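Local coordinates for tRNA-splicing ligase RtcB (Thermus thermophilus, PDB 2EPG), which probably joins RNA ends bearing a 2',3'-cyclic phosphate or 3'-phosphate to 5'-hydroxyl ends, using GTP and manganese, at residues Gly185-Ala190 against Ala299-Ala304; Arg179-Gln184 against Leu334-His339; Trp78-Pro83 against Asp277-Ala282; Val103-Asn108 against Val256-Val261. All coordinates share one frame; numbering follows the deposited sequence.

Interaction 1. Residues Gly185-Ala190 against Ala299-Ala304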
loop_
_atom_site.group_PDB
_atom_site.type_symbol
_atom_site.label_atom_id
_atom_site.label_comp_id
_atom_site.label_asym_id
_atom_site.label_seq_id
_atom_site.Cartn_x
_atom_site.Cartn_y
_atom_site.Cartn_z
ATOM N N GLY A 185 5.282 -11.185 -2.525
ATOM C CA GLY A 185 4.809 -10.681 -3.802
ATOM C C GLY A 185 3.833 -11.591 -4.519
ATOM O O GLY A 185 3.743 -11.545 -5.739
ATOM N N ARG A 186 3.089 -12.400 -3.766
ATOM C CA ARG A 186 2.126 -13.331 -4.349
ATOM C C ARG A 186 0.921 -13.580 -3.474
ATOM O O ARG A 186 1.061 -14.150 -2.389
ATOM C CB ARG A 186 2.787 -14.694 -4.604
ATOM C CG ARG A 186 1.870 -15.778 -5.187
ATOM C CD ARG A 186 2.628 -17.111 -5.314
ATOM N NE ARG A 186 1.870 -18.187 -5.966
ATOM C CZ ARG A 186 0.989 -18.983 -5.359
ATOM N NH1 ARG A 186 0.360 -19.926 -6.056
ATOM N NH2 ARG A 186 0.745 -18.850 -4.062
ATOM N N LEU A 187 -0.260 -13.148 -3.910
ATOM C CA LEU A 187 -1.450 -13.462 -3.132
ATOM C C LEU A 187 -1.787 -14.862 -3.634
ATOM O O LEU A 187 -1.769 -15.117 -4.839
ATOM C CB LEU A 187 -2.590 -12.480 -3.397
ATOM C CG LEU A 187 -2.653 -11.384 -2.328
ATOM C CD1 LEU A 187 -1.387 -10.540 -2.398
ATOM C CD2 LEU A 187 -3.888 -10.522 -2.537
ATOM N N PRO A 188 -2.074 -15.794 -2.715
ATOM C CA PRO A 188 -2.394 -17.184 -3.057
ATOM C C PRO A 188 -3.634 -17.521 -3.873
ATOM O O PRO A 188 -3.680 -18.580 -4.483
ATOM C CB PRO A 188 -2.427 -17.868 -1.694
ATOM C CG PRO A 188 -2.958 -16.762 -0.801
ATOM C CD PRO A 188 -2.130 -15.585 -1.256
ATOM N N TRP A 189 -4.634 -16.656 -3.913
ATOM C CA TRP A 189 -5.839 -17.035 -4.644
ATOM C C TRP A 189 -5.997 -16.564 -6.091
ATOM O O TRP A 189 -6.987 -16.898 -6.749
ATOM C CB TRP A 189 -7.065 -16.635 -3.816
ATOM C CG TRP A 189 -7.157 -17.378 -2.503
ATOM C CD1 TRP A 189 -7.735 -16.929 -1.347
ATOM C CD2 TRP A 189 -6.669 -18.700 -2.217
ATOM N NE1 TRP A 189 -7.632 -17.884 -0.361
ATOM C CE2 TRP A 189 -6.982 -18.981 -0.869
ATOM C CE3 TRP A 189 -5.993 -19.673 -2.969
ATOM C CZ2 TRP A 189 -6.646 -20.197 -0.257
ATOM C CZ3 TRP A 189 -5.658 -20.881 -2.359
ATOM C CH2 TRP A 189 -5.984 -21.129 -1.016
ATOM N N ALA A 190 -5.017 -15.829 -6.606
ATOM C CA ALA A 190 -5.104 -15.320 -7.970
ATOM C C ALA A 190 -5.572 -16.356 -8.984
ATOM O O ALA A 190 -5.159 -17.507 -8.941
ATOM C CB ALA A 190 -3.764 -14.756 -8.404
ATOM N N ALA A 299 -5.168 -11.551 -8.528
ATOM C CA ALA A 299 -4.432 -11.534 -9.792
ATOM C C ALA A 299 -3.965 -10.102 -10.056
ATOM O O ALA A 299 -2.832 -9.866 -10.466
ATOM C CB ALA A 299 -5.329 -12.032 -10.944
ATOM N N ALA A 300 -4.840 -9.140 -9.796
ATOM C CA ALA A 300 -4.479 -7.752 -9.992
ATOM C C ALA A 300 -3.335 -7.394 -9.025
ATOM O O ALA A 300 -2.376 -6.721 -9.401
ATOM C CB ALA A 300 -5.689 -6.867 -9.736
ATOM N N ALA A 301 -3.436 -7.849 -7.779
ATOM C CA ALA A 301 -2.392 -7.550 -6.805
ATOM C C ALA A 301 -1.043 -8.127 -7.253
ATOM O O ALA A 301 -0.016 -7.472 -7.130
ATOM C CB ALA A 301 -2.784 -8.102 -5.423
ATOM N N ASN A 302 -1.049 -9.350 -7.766
ATOM C CA ASN A 302 0.184 -9.991 -8.214
ATOM C C ASN A 302 0.786 -9.225 -9.374
ATOM O O ASN A 302 2.007 -9.171 -9.528
ATOM C CB ASN A 302 -0.085 -11.453 -8.620
ATOM C CG ASN A 302 -0.441 -12.326 -7.431
ATOM O OD1 ASN A 302 -0.953 -13.454 -7.578
ATOM N ND2 ASN A 302 -0.157 -11.820 -6.238
ATOM N N PHE A 303 -0.079 -8.630 -10.187
ATOM C CA PHE A 303 0.372 -7.848 -11.319
ATOM C C PHE A 303 1.063 -6.601 -10.782
ATOM O O PHE A 303 2.138 -6.208 -11.254
ATOM C CB PHE A 303 -0.816 -7.450 -12.206
ATOM C CG PHE A 303 -0.424 -6.612 -13.394
ATOM C CD1 PHE A 303 0.325 -7.157 -14.429
ATOM C CD2 PHE A 303 -0.790 -5.276 -13.469
ATOM C CE1 PHE A 303 0.700 -6.381 -15.523
ATOM C CE2 PHE A 303 -0.416 -4.493 -14.555
ATOM C CZ PHE A 303 0.330 -5.049 -15.584
ATOM N N ALA A 304 0.451 -5.980 -9.780
ATOM C CA ALA A 304 1.044 -4.778 -9.184
ATOM C C ALA A 304 2.387 -5.138 -8.541
ATOM O O ALA A 304 3.353 -4.388 -8.643
ATOM C CB ALA A 304 0.085 -4.159 -8.132
#
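The carboxamide of N302 is the flat group at the centre of the contact, one end against the backbone of R186 and L187, the other reaching both L187 O and the methyl of A190. N302 sends its amide across to the loop because CG stands beside its own backbone N (chi1 -68°). The atom modelled as ND2 lies 2.7 Å from L187 N, but the amide is probably turned over in the model; with its ends exchanged it may hydrogen-bond to the L187 backbone. A type I turn runs from L187 to A190, with the CB atoms of L187 and A190 directed toward the helix. The two methyls of L187 close on one small knob, A301 CB, with CD2 at 3.9 Å and CD1 at 4.1 Å. A190 CB packs between N302 and A299, 4.0 Å from A299 CB. The alanines let the loop come near the helix backbone, the A190 and A299 CA atoms being 4.3 Å apart. Helix 288-321 is thus covered here by the loop between helices 164-169 and 197-203; L187 also reaches A298 and F305 on that helix and N341 of strand 332-347, while A299 leans on L160 of helix 153-162.

Interaction 2. Residues Arg179-Gln184 against Leu334-His339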
loop_
_atom_site.group_PDB
_atom_site.type_symbol
_atom_site.label_atom_id
_atom_site.label_comp_id
_atom_site.label_asym_id
_atom_site.label_seq_id
_atom_site.Cartn_x
_atom_site.Cartn_y
_atom_site.Cartn_z
ATOM N N ARG A 179 11.982 -12.116 -0.803
ATOM C CA ARG A 179 11.945 -12.240 0.656
ATOM C C ARG A 179 11.457 -10.973 1.336
ATOM O O ARG A 179 10.922 -11.022 2.441
ATOM C CB ARG A 179 13.342 -12.536 1.216
ATOM C CG ARG A 179 14.000 -13.818 0.729
ATOM C CD ARG A 179 14.192 -14.797 1.888
ATOM N NE ARG A 179 14.730 -14.112 3.069
ATOM C CZ ARG A 179 14.724 -14.626 4.294
ATOM N NH1 ARG A 179 15.224 -13.940 5.309
ATOM N NH2 ARG A 179 14.217 -15.830 4.499
ATOM N N PHE A 180 11.640 -9.834 0.683
ATOM C CA PHE A 180 11.240 -8.567 1.288
ATOM C C PHE A 180 10.015 -7.891 0.685
ATOM O O PHE A 180 9.847 -6.667 0.729
ATOM C CB PHE A 180 12.456 -7.650 1.309
ATOM C CG PHE A 180 13.648 -8.300 1.953
ATOM C CD1 PHE A 180 14.595 -8.970 1.184
ATOM C CD2 PHE A 180 13.766 -8.337 3.340
ATOM C CE1 PHE A 180 15.645 -9.673 1.785
ATOM C CE2 PHE A 180 14.809 -9.035 3.952
ATOM C CZ PHE A 180 15.751 -9.703 3.174
ATOM N N ILE A 181 9.152 -8.714 0.117
ATOM C CA ILE A 181 7.906 -8.224 -0.430
ATOM C C ILE A 181 6.851 -8.833 0.469
ATOM O O ILE A 181 6.984 -9.989 0.885
ATOM C CB ILE A 181 7.646 -8.741 -1.855
ATOM C CG1 ILE A 181 8.815 -8.379 -2.773
ATOM C CG2 ILE A 181 6.337 -8.141 -2.385
ATOM C CD1 ILE A 181 8.691 -9.001 -4.164
ATOM N N GLU A 182 5.818 -8.059 0.778
ATOM C CA GLU A 182 4.705 -8.548 1.581
ATOM C C GLU A 182 4.169 -9.788 0.839
ATOM O O GLU A 182 4.004 -9.753 -0.386
ATOM C CB GLU A 182 3.618 -7.475 1.646
ATOM C CG GLU A 182 2.361 -7.886 2.393
ATOM C CD GLU A 182 1.195 -6.921 2.171
ATOM O OE1 GLU A 182 1.420 -5.784 1.706
ATOM O OE2 GLU A 182 0.040 -7.310 2.460
ATOM N N SER A 183 3.902 -10.864 1.581
ATOM C CA SER A 183 3.391 -12.124 1.018
ATOM C C SER A 183 4.277 -12.639 -0.096
ATOM O O SER A 183 3.806 -13.342 -0.986
ATOM C CB SER A 183 1.982 -11.930 0.460
ATOM O OG SER A 183 1.061 -11.675 1.501
ATOM N N GLN A 184 5.561 -12.284 -0.035
ATOM C CA GLN A 184 6.527 -12.668 -1.047
ATOM C C GLN A 184 6.075 -12.255 -2.455
ATOM O O GLN A 184 6.443 -12.885 -3.449
ATOM C CB GLN A 184 6.824 -14.182 -0.966
ATOM C CG GLN A 184 7.609 -14.575 0.301
ATOM C CD GLN A 184 8.706 -15.627 0.046
ATOM O OE1 GLN A 184 8.426 -16.794 -0.281
ATOM N NE2 GLN A 184 9.966 -15.208 0.190
ATOM N N LEU A 334 14.383 -3.151 0.638
ATOM C CA LEU A 334 14.266 -3.055 2.087
ATOM C C LEU A 334 12.912 -3.695 2.385
ATOM O O LEU A 334 12.809 -4.622 3.195
ATOM C CB LEU A 334 14.312 -1.588 2.519
ATOM C CG LEU A 334 14.383 -1.338 4.029
ATOM C CD1 LEU A 334 15.039 0.009 4.282
ATOM C CD2 LEU A 334 12.976 -1.409 4.637
ATOM N N TYR A 335 11.872 -3.203 1.719
ATOM C CA TYR A 335 10.539 -3.806 1.845
ATOM C C TYR A 335 9.641 -3.343 0.696
ATOM O O TYR A 335 9.973 -2.405 -0.029
ATOM C CB TYR A 335 9.866 -3.454 3.186
ATOM C CG TYR A 335 8.878 -4.512 3.607
ATOM C CD1 TYR A 335 9.285 -5.836 3.768
ATOM C CD2 TYR A 335 7.541 -4.211 3.832
ATOM C CE1 TYR A 335 8.373 -6.828 4.137
ATOM C CE2 TYR A 335 6.639 -5.197 4.209
ATOM C CZ TYR A 335 7.068 -6.502 4.356
ATOM O OH TYR A 335 6.178 -7.487 4.725
ATOM N N ASP A 336 8.504 -4.008 0.539
ATOM C CA ASP A 336 7.528 -3.662 -0.487
ATOM C C ASP A 336 6.165 -4.092 0.065
ATOM O O ASP A 336 5.980 -5.254 0.430
ATOM C CB ASP A 336 7.883 -4.391 -1.799
ATOM C CG ASP A 336 6.844 -4.178 -2.909
ATOM O OD1 ASP A 336 7.257 -3.913 -4.059
ATOM O OD2 ASP A 336 5.625 -4.299 -2.650
ATOM N N LEU A 337 5.221 -3.155 0.152
ATOM C CA LEU A 337 3.900 -3.473 0.676
ATOM C C LEU A 337 2.777 -2.681 0.021
ATOM O O LEU A 337 2.980 -1.599 -0.522
ATOM C CB LEU A 337 3.840 -3.253 2.200
ATOM C CG LEU A 337 3.611 -1.823 2.725
ATOM C CD1 LEU A 337 3.542 -1.828 4.262
ATOM C CD2 LEU A 337 4.741 -0.911 2.244
ATOM N N ALA A 338 1.581 -3.251 0.084
ATOM C CA ALA A 338 0.386 -2.659 -0.491
ATOM C C ALA A 338 -0.244 -1.609 0.410
ATOM O O ALA A 338 -0.084 -1.659 1.625
ATOM C CB ALA A 338 -0.638 -3.763 -0.768
ATOM N N HIS A 339 -0.967 -0.673 -0.205
ATOM C CA HIS A 339 -1.688 0.380 0.505
ATOM C C HIS A 339 -3.194 0.170 0.282
ATOM O O HIS A 339 -4.013 0.769 0.971
ATOM C CB HIS A 339 -1.250 1.775 0.016
ATOM C CG HIS A 339 0.042 2.247 0.618
ATOM N ND1 HIS A 339 0.289 3.575 0.905
ATOM C CD2 HIS A 339 1.130 1.562 1.048
ATOM C CE1 HIS A 339 1.469 3.685 1.494
ATOM N NE2 HIS A 339 1.999 2.478 1.594
HETATM O O HOH W 1 -0.000 -3.625 3.127
#
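F180-E182 run alongside Y335-L337 in the same chain direction, and the backbone of E182 gives its N-H to D336 O at 2.8 Å. The strand, part of 332-347, starts this segment with a classic beta bulge, L334 and Y335 both facing L113. E182 stretches along it, CG anti to the backbone N (chi1 177°), and its OE1 accepts A338 N at 3.0 Å in an almost straight bond (172°). A water lies 2.9 Å from that same OE1, also close to A338 O, and OE2 forms a salt bridge with K343. D336 lies side by side with I181, the two pointing the same way, its OD2 3.9 Å from I181 CG2; salt bridges to R112 and R308 probably offset its charge in this buried place. The Y335 ring leans obliquely over the loop, CD1 3.2 Å from F180 O and OH 3.6 Å from E182 CA. With an alanine in place of Y335, the loop backbone from F180 to E182 would probably lose its cover on that side, leaving a gap beside the strand. The strand runs on into H339, predicted to bind manganese and GMP. At the bulge, F180 CB rests 3.6 Å from L334 O.

Interaction 3. Residues Trp78-Pro83 against Asp277-Ala282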
loop_
_atom_site.group_PDB
_atom_site.type_symbol
_atom_site.label_atom_id
_atom_site.label_comp_id
_atom_site.label_asym_id
_atom_site.label_seq_id
_atom_site.Cartn_x
_atom_site.Cartn_y
_atom_site.Cartn_z
ATOM N N TRP A 78 -12.936 11.101 2.881
ATOM C CA TRP A 78 -13.986 10.648 1.974
ATOM C C TRP A 78 -13.483 9.691 0.894
ATOM O O TRP A 78 -12.467 9.937 0.248
ATOM C CB TRP A 78 -14.671 11.850 1.304
ATOM C CG TRP A 78 -15.958 11.474 0.632
ATOM C CD1 TRP A 78 -17.210 11.476 1.194
ATOM C CD2 TRP A 78 -16.108 10.898 -0.674
ATOM N NE1 TRP A 78 -18.124 10.928 0.321
ATOM C CE2 TRP A 78 -17.475 10.562 -0.832
ATOM C CE3 TRP A 78 -15.217 10.621 -1.725
ATOM C CZ2 TRP A 78 -17.976 9.964 -2.003
ATOM C CZ3 TRP A 78 -15.713 10.023 -2.890
ATOM C CH2 TRP A 78 -17.085 9.701 -3.015
ATOM N N GLY A 79 -14.211 8.595 0.708
ATOM C CA GLY A 79 -13.846 7.615 -0.302
ATOM C C GLY A 79 -15.068 6.982 -0.946
ATOM O O GLY A 79 -16.193 7.420 -0.725
ATOM N N TYR A 80 -14.846 5.953 -1.751
ATOM C CA TYR A 80 -15.932 5.250 -2.420
ATOM C C TYR A 80 -16.499 4.174 -1.484
ATOM O O TYR A 80 -15.922 3.095 -1.337
ATOM C CB TYR A 80 -15.406 4.597 -3.702
ATOM C CG TYR A 80 -16.484 4.001 -4.578
ATOM C CD1 TYR A 80 -17.279 4.814 -5.388
ATOM C CD2 TYR A 80 -16.728 2.624 -4.580
ATOM C CE1 TYR A 80 -18.293 4.270 -6.183
ATOM C CE2 TYR A 80 -17.738 2.069 -5.366
ATOM C CZ TYR A 80 -18.517 2.899 -6.166
ATOM O OH TYR A 80 -19.515 2.360 -6.950
ATOM N N GLY A 81 -17.631 4.467 -0.855
ATOM C CA GLY A 81 -18.233 3.507 0.061
ATOM C C GLY A 81 -17.472 3.486 1.375
ATOM O O GLY A 81 -17.917 4.070 2.365
ATOM N N PHE A 82 -16.332 2.796 1.389
ATOM C CA PHE A 82 -15.486 2.732 2.582
ATOM C C PHE A 82 -14.651 4.002 2.593
ATOM O O PHE A 82 -14.355 4.563 1.529
ATOM C CB PHE A 82 -14.511 1.546 2.514
ATOM C CG PHE A 82 -15.138 0.202 2.782
ATOM C CD1 PHE A 82 -16.232 -0.236 2.052
ATOM C CD2 PHE A 82 -14.610 -0.637 3.762
ATOM C CE1 PHE A 82 -16.792 -1.490 2.295
ATOM C CE2 PHE A 82 -15.167 -1.894 4.012
ATOM C CZ PHE A 82 -16.252 -2.318 3.281
ATOM N N PRO A 83 -14.264 4.491 3.786
ATOM C CA PRO A 83 -13.441 5.707 3.793
ATOM C C PRO A 83 -11.998 5.357 3.443
ATOM O O PRO A 83 -11.571 4.212 3.597
ATOM C CB PRO A 83 -13.563 6.202 5.232
ATOM C CG PRO A 83 -13.694 4.911 6.006
ATOM C CD PRO A 83 -14.697 4.150 5.154
ATOM N N ASP A 277 -25.410 2.637 1.625
ATOM C CA ASP A 277 -24.743 3.419 0.597
ATOM C C ASP A 277 -24.431 2.421 -0.514
ATOM O O ASP A 277 -23.757 1.422 -0.275
ATOM C CB ASP A 277 -23.457 4.022 1.180
ATOM C CG ASP A 277 -22.555 4.641 0.129
ATOM O OD1 ASP A 277 -21.444 5.075 0.499
ATOM O OD2 ASP A 277 -22.939 4.695 -1.060
ATOM N N LYS A 278 -24.932 2.676 -1.719
ATOM C CA LYS A 278 -24.706 1.772 -2.846
ATOM C C LYS A 278 -23.230 1.547 -3.161
ATOM O O LYS A 278 -22.860 0.518 -3.732
ATOM C CB LYS A 278 -25.420 2.291 -4.101
ATOM C CG LYS A 278 -25.245 3.791 -4.338
ATOM C CD LYS A 278 -24.921 4.136 -5.796
ATOM C CE LYS A 278 -23.505 3.699 -6.179
ATOM N NZ LYS A 278 -23.110 4.201 -7.536
ATOM N N GLN A 279 -22.387 2.504 -2.784
ATOM C CA GLN A 279 -20.957 2.396 -3.044
ATOM C C GLN A 279 -20.308 1.362 -2.123
ATOM O O GLN A 279 -19.129 1.027 -2.273
ATOM C CB GLN A 279 -20.286 3.764 -2.875
ATOM C CG GLN A 279 -21.000 4.886 -3.624
ATOM C CD GLN A 279 -20.090 6.061 -3.952
ATOM O OE1 GLN A 279 -19.417 6.611 -3.076
ATOM N NE2 GLN A 279 -20.070 6.455 -5.221
ATOM N N LEU A 280 -21.096 0.856 -1.181
ATOM C CA LEU A 280 -20.644 -0.158 -0.229
ATOM C C LEU A 280 -20.900 -1.555 -0.816
ATOM O O LEU A 280 -20.777 -2.573 -0.120
ATOM C CB LEU A 280 -21.425 0.000 1.070
ATOM C CG LEU A 280 -20.678 0.080 2.395
ATOM C CD1 LEU A 280 -19.570 1.119 2.343
ATOM C CD2 LEU A 280 -21.689 0.417 3.479
ATOM N N ALA A 281 -21.270 -1.586 -2.095
ATOM C CA ALA A 281 -21.569 -2.824 -2.808
ATOM C C ALA A 281 -20.667 -3.980 -2.383
ATOM O O ALA A 281 -19.456 -3.915 -2.563
ATOM C CB ALA A 281 -21.443 -2.587 -4.301
ATOM N N ALA A 282 -21.266 -5.038 -1.833
ATOM C CA ALA A 282 -20.503 -6.197 -1.357
ATOM C C ALA A 282 -21.219 -7.515 -1.644
ATOM O O ALA A 282 -22.401 -7.524 -1.947
ATOM C CB ALA A 282 -20.261 -6.073 0.150
HETATM O O HOH W 2 -19.529 6.611 -0.498
#
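Q279 lays its side chain across Y80, and most of its atoms meet the ring. CB sits over the centre of the Y80 ring, 3.8 Å from the centroid and 7° off the normal, a CH-pi contact, and also approaches G81 N. CG, farther out, stays over the same face near Y80 CE1. CD lies 3.4 Å from Y80 CE1, with the amide plane tilted 46° from the ring. At the tip NE2 comes down beside Y80 CE1 and CD1, while OE1 turns to the loop, 3.8 Å from W78 CZ2 and 2.6 Å from a water. That water accepts the N-H of G81 at 2.9 Å and lies 2.6 Å from D277 OD1, tying the two segments through one water bridge. With CG anti to the backbone N (chi1 -172°), Y80 holds its ring out under Q279; an alanine here would probably remove the surface under CB and CG and leave the amide held mainly by the water. G81 passes so close that a side chain on it would collide with Q279 O, and its positive phi favours glycine as well. Next to it L280 CD1 presses on G81 C at 3.3 Å and on F82 CD1 at 3.6 Å. The carbonyl oxygens of Y80 and F82 are hydrogen-bonded to K357 NZ. D277 OD2 takes the N-H of Q279 from above the carboxylate plane, which makes an Asx turn at the start of the 3-10 segment 278-280, packed against the loop at G81.

Interaction 4. Residues Val103-Asn108 against Val256-Val261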
loop_
_atom_site.group_PDB
_atom_site.type_symbol
_atom_site.label_atom_id
_atom_site.label_comp_id
_atom_site.label_asym_id
_atom_site.label_seq_id
_atom_site.Cartn_x
_atom_site.Cartn_y
_atom_site.Cartn_z
ATOM N N VAL A 103 -11.490 -2.016 -0.938
ATOM C CA VAL A 103 -10.110 -2.190 -1.360
ATOM C C VAL A 103 -9.684 -0.938 -2.133
ATOM O O VAL A 103 -8.567 -0.460 -1.994
ATOM C CB VAL A 103 -9.966 -3.431 -2.283
ATOM C CG1 VAL A 103 -8.556 -3.494 -2.870
ATOM C CG2 VAL A 103 -10.263 -4.711 -1.503
ATOM N N GLY A 104 -10.591 -0.400 -2.938
ATOM C CA GLY A 104 -10.267 0.774 -3.721
ATOM C C GLY A 104 -10.017 0.352 -5.157
ATOM O O GLY A 104 -9.693 -0.810 -5.436
ATOM N N PHE A 105 -10.144 1.292 -6.081
ATOM C CA PHE A 105 -9.950 0.946 -7.473
ATOM C C PHE A 105 -8.547 0.522 -7.850
ATOM O O PHE A 105 -8.385 -0.457 -8.574
ATOM C CB PHE A 105 -10.488 2.064 -8.376
ATOM C CG PHE A 105 -11.986 1.965 -8.588
ATOM C CD1 PHE A 105 -12.872 2.295 -7.560
ATOM C CD2 PHE A 105 -12.502 1.389 -9.753
ATOM C CE1 PHE A 105 -14.252 2.038 -7.688
ATOM C CE2 PHE A 105 -13.874 1.129 -9.889
ATOM C CZ PHE A 105 -14.748 1.449 -8.858
ATOM N N ASP A 106 -7.525 1.206 -7.351
ATOM C CA ASP A 106 -6.183 0.779 -7.705
ATOM C C ASP A 106 -5.703 -0.332 -6.761
ATOM O O ASP A 106 -5.026 -0.085 -5.772
ATOM C CB ASP A 106 -5.207 1.946 -7.698
ATOM C CG ASP A 106 -3.868 1.578 -8.343
ATOM O OD1 ASP A 106 -3.031 2.483 -8.561
ATOM O OD2 ASP A 106 -3.650 0.380 -8.626
ATOM N N ILE A 107 -6.090 -1.561 -7.086
ATOM C CA ILE A 107 -5.738 -2.733 -6.307
ATOM C C ILE A 107 -4.242 -2.882 -6.192
ATOM O O ILE A 107 -3.508 -2.886 -7.187
ATOM C CB ILE A 107 -6.354 -4.003 -6.917
ATOM C CG1 ILE A 107 -7.883 -3.860 -6.903
ATOM C CG2 ILE A 107 -5.913 -5.260 -6.115
ATOM C CD1 ILE A 107 -8.640 -4.962 -7.648
ATOM N N ASN A 108 -3.806 -3.009 -4.946
ATOM C CA ASN A 108 -2.401 -3.128 -4.587
ATOM C C ASN A 108 -1.556 -1.976 -5.066
ATOM O O ASN A 108 -0.403 -2.165 -5.444
ATOM C CB ASN A 108 -1.768 -4.441 -5.046
ATOM C CG ASN A 108 -0.371 -4.668 -4.421
ATOM O OD1 ASN A 108 0.082 -3.886 -3.564
ATOM N ND2 ASN A 108 0.309 -5.734 -4.844
ATOM N N VAL A 256 -10.814 -4.364 -12.910
ATOM C CA VAL A 256 -11.319 -5.448 -12.075
ATOM C C VAL A 256 -12.269 -4.918 -10.997
ATOM O O VAL A 256 -13.277 -5.556 -10.663
ATOM C CB VAL A 256 -10.156 -6.223 -11.395
ATOM C CG1 VAL A 256 -10.705 -7.141 -10.294
ATOM C CG2 VAL A 256 -9.419 -7.044 -12.424
ATOM N N CYS A 257 -11.961 -3.750 -10.453
ATOM C CA CYS A 257 -12.820 -3.180 -9.426
ATOM C C CYS A 257 -14.162 -2.814 -10.051
ATOM O O CYS A 257 -15.223 -3.111 -9.499
ATOM C CB CYS A 257 -12.170 -1.937 -8.800
ATOM S SG CYS A 257 -13.141 -1.151 -7.455
ATOM N N GLN A 258 -14.101 -2.178 -11.215
ATOM C CA GLN A 258 -15.297 -1.756 -11.945
ATOM C C GLN A 258 -16.161 -2.944 -12.347
ATOM O O GLN A 258 -17.369 -2.933 -12.150
ATOM C CB GLN A 258 -14.899 -0.975 -13.198
ATOM C CG GLN A 258 -16.072 -0.592 -14.079
ATOM C CD GLN A 258 -16.927 0.508 -13.477
ATOM O OE1 GLN A 258 -16.481 1.651 -13.349
ATOM N NE2 GLN A 258 -18.160 0.170 -13.099
ATOM N N ASP A 259 -15.528 -3.967 -12.908
ATOM C CA ASP A 259 -16.224 -5.175 -13.346
ATOM C C ASP A 259 -17.021 -5.803 -12.213
ATOM O O ASP A 259 -18.171 -6.200 -12.398
ATOM C CB ASP A 259 -15.229 -6.218 -13.863
ATOM C CG ASP A 259 -14.536 -5.803 -15.153
ATOM O OD1 ASP A 259 -13.524 -6.444 -15.506
ATOM O OD2 ASP A 259 -15.000 -4.854 -15.821
ATOM N N TYR A 260 -16.415 -5.896 -11.034
ATOM C CA TYR A 260 -17.091 -6.527 -9.910
ATOM C C TYR A 260 -18.056 -5.679 -9.110
ATOM O O TYR A 260 -19.004 -6.211 -8.548
ATOM C CB TYR A 260 -16.069 -7.207 -8.993
ATOM C CG TYR A 260 -15.560 -8.501 -9.602
ATOM C CD1 TYR A 260 -14.415 -8.520 -10.394
ATOM C CD2 TYR A 260 -16.286 -9.688 -9.458
ATOM C CE1 TYR A 260 -14.002 -9.686 -11.035
ATOM C CE2 TYR A 260 -15.891 -10.861 -10.093
ATOM C CZ TYR A 260 -14.751 -10.850 -10.881
ATOM O OH TYR A 260 -14.370 -11.996 -11.518
ATOM N N VAL A 261 -17.831 -4.372 -9.044
ATOM C CA VAL A 261 -18.769 -3.528 -8.323
ATOM C C VAL A 261 -20.122 -3.707 -9.012
ATOM O O VAL A 261 -21.125 -4.014 -8.355
ATOM C CB VAL A 261 -18.399 -2.023 -8.387
ATOM C CG1 VAL A 261 -19.585 -1.185 -7.923
ATOM C CG2 VAL A 261 -17.194 -1.735 -7.505
#
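C257 drives its thiol into the face of F105: SG stands 3.1 Å above the ring, 3° off the normal, and practically equidistant from all six carbons. This is a snug sulfur-aromatic contact; with SG anti to the backbone N of C257 (chi1 -178°), the sulfur reaches the middle of the ring. C257 CB follows it over the same face, 3.5 Å from F105 CD2, and G104 O flanks the sulfur more loosely. The ring is broad enough to span a helical turn, its CE2 meeting Q258 N at 3.6 Å and its CZ touching V261 CG2 at 4.2 Å. A second contact, one residue earlier on the helix, is I107 CD1 against V256 CG1 at 4.0 Å, the two side chains crossing at about a right angle. Between F105 and I107 the chain makes an inverse gamma turn centred on D106; I107 points toward helix 250-265 and D106 away, while the F105 ring reaches back to it. G104, just before the turn, has backbone angles that call for glycine. D106 is a predicted manganese ligand; its OD2 accepts the N-H of S249 and its side chain touches H215, another predicted ligand. No hydrogen bond crosses between the segments, so the hold on the helix comes from close shape fit, dispersion and the polarisable sulfur, while D106 and N108 make polar contacts elsewhere.

From the N terminus, residues 78-83 open interaction 3, which closes at 277-282 and encloses interaction 4, where 103-108 meets 256-261. The loop 179-190 then serves two contacts: its first half opens interaction 2, closing last at 334-339, and its second half opens interaction 1, closing at 299-304 within that span. Interactions 1 and 2 each cross 3 and 4, so the contacts interlock. N108 links interaction 4 to both of them, through its probable hydrogen bond to A301 O and its packing on A338, while Y80 touches V261 and F105 to join 3 and 4. Interactions 1, 2 and 4 tie helices 250-265 and 288-321 and strand 332-347 to loops, and interaction 3 joins two loops.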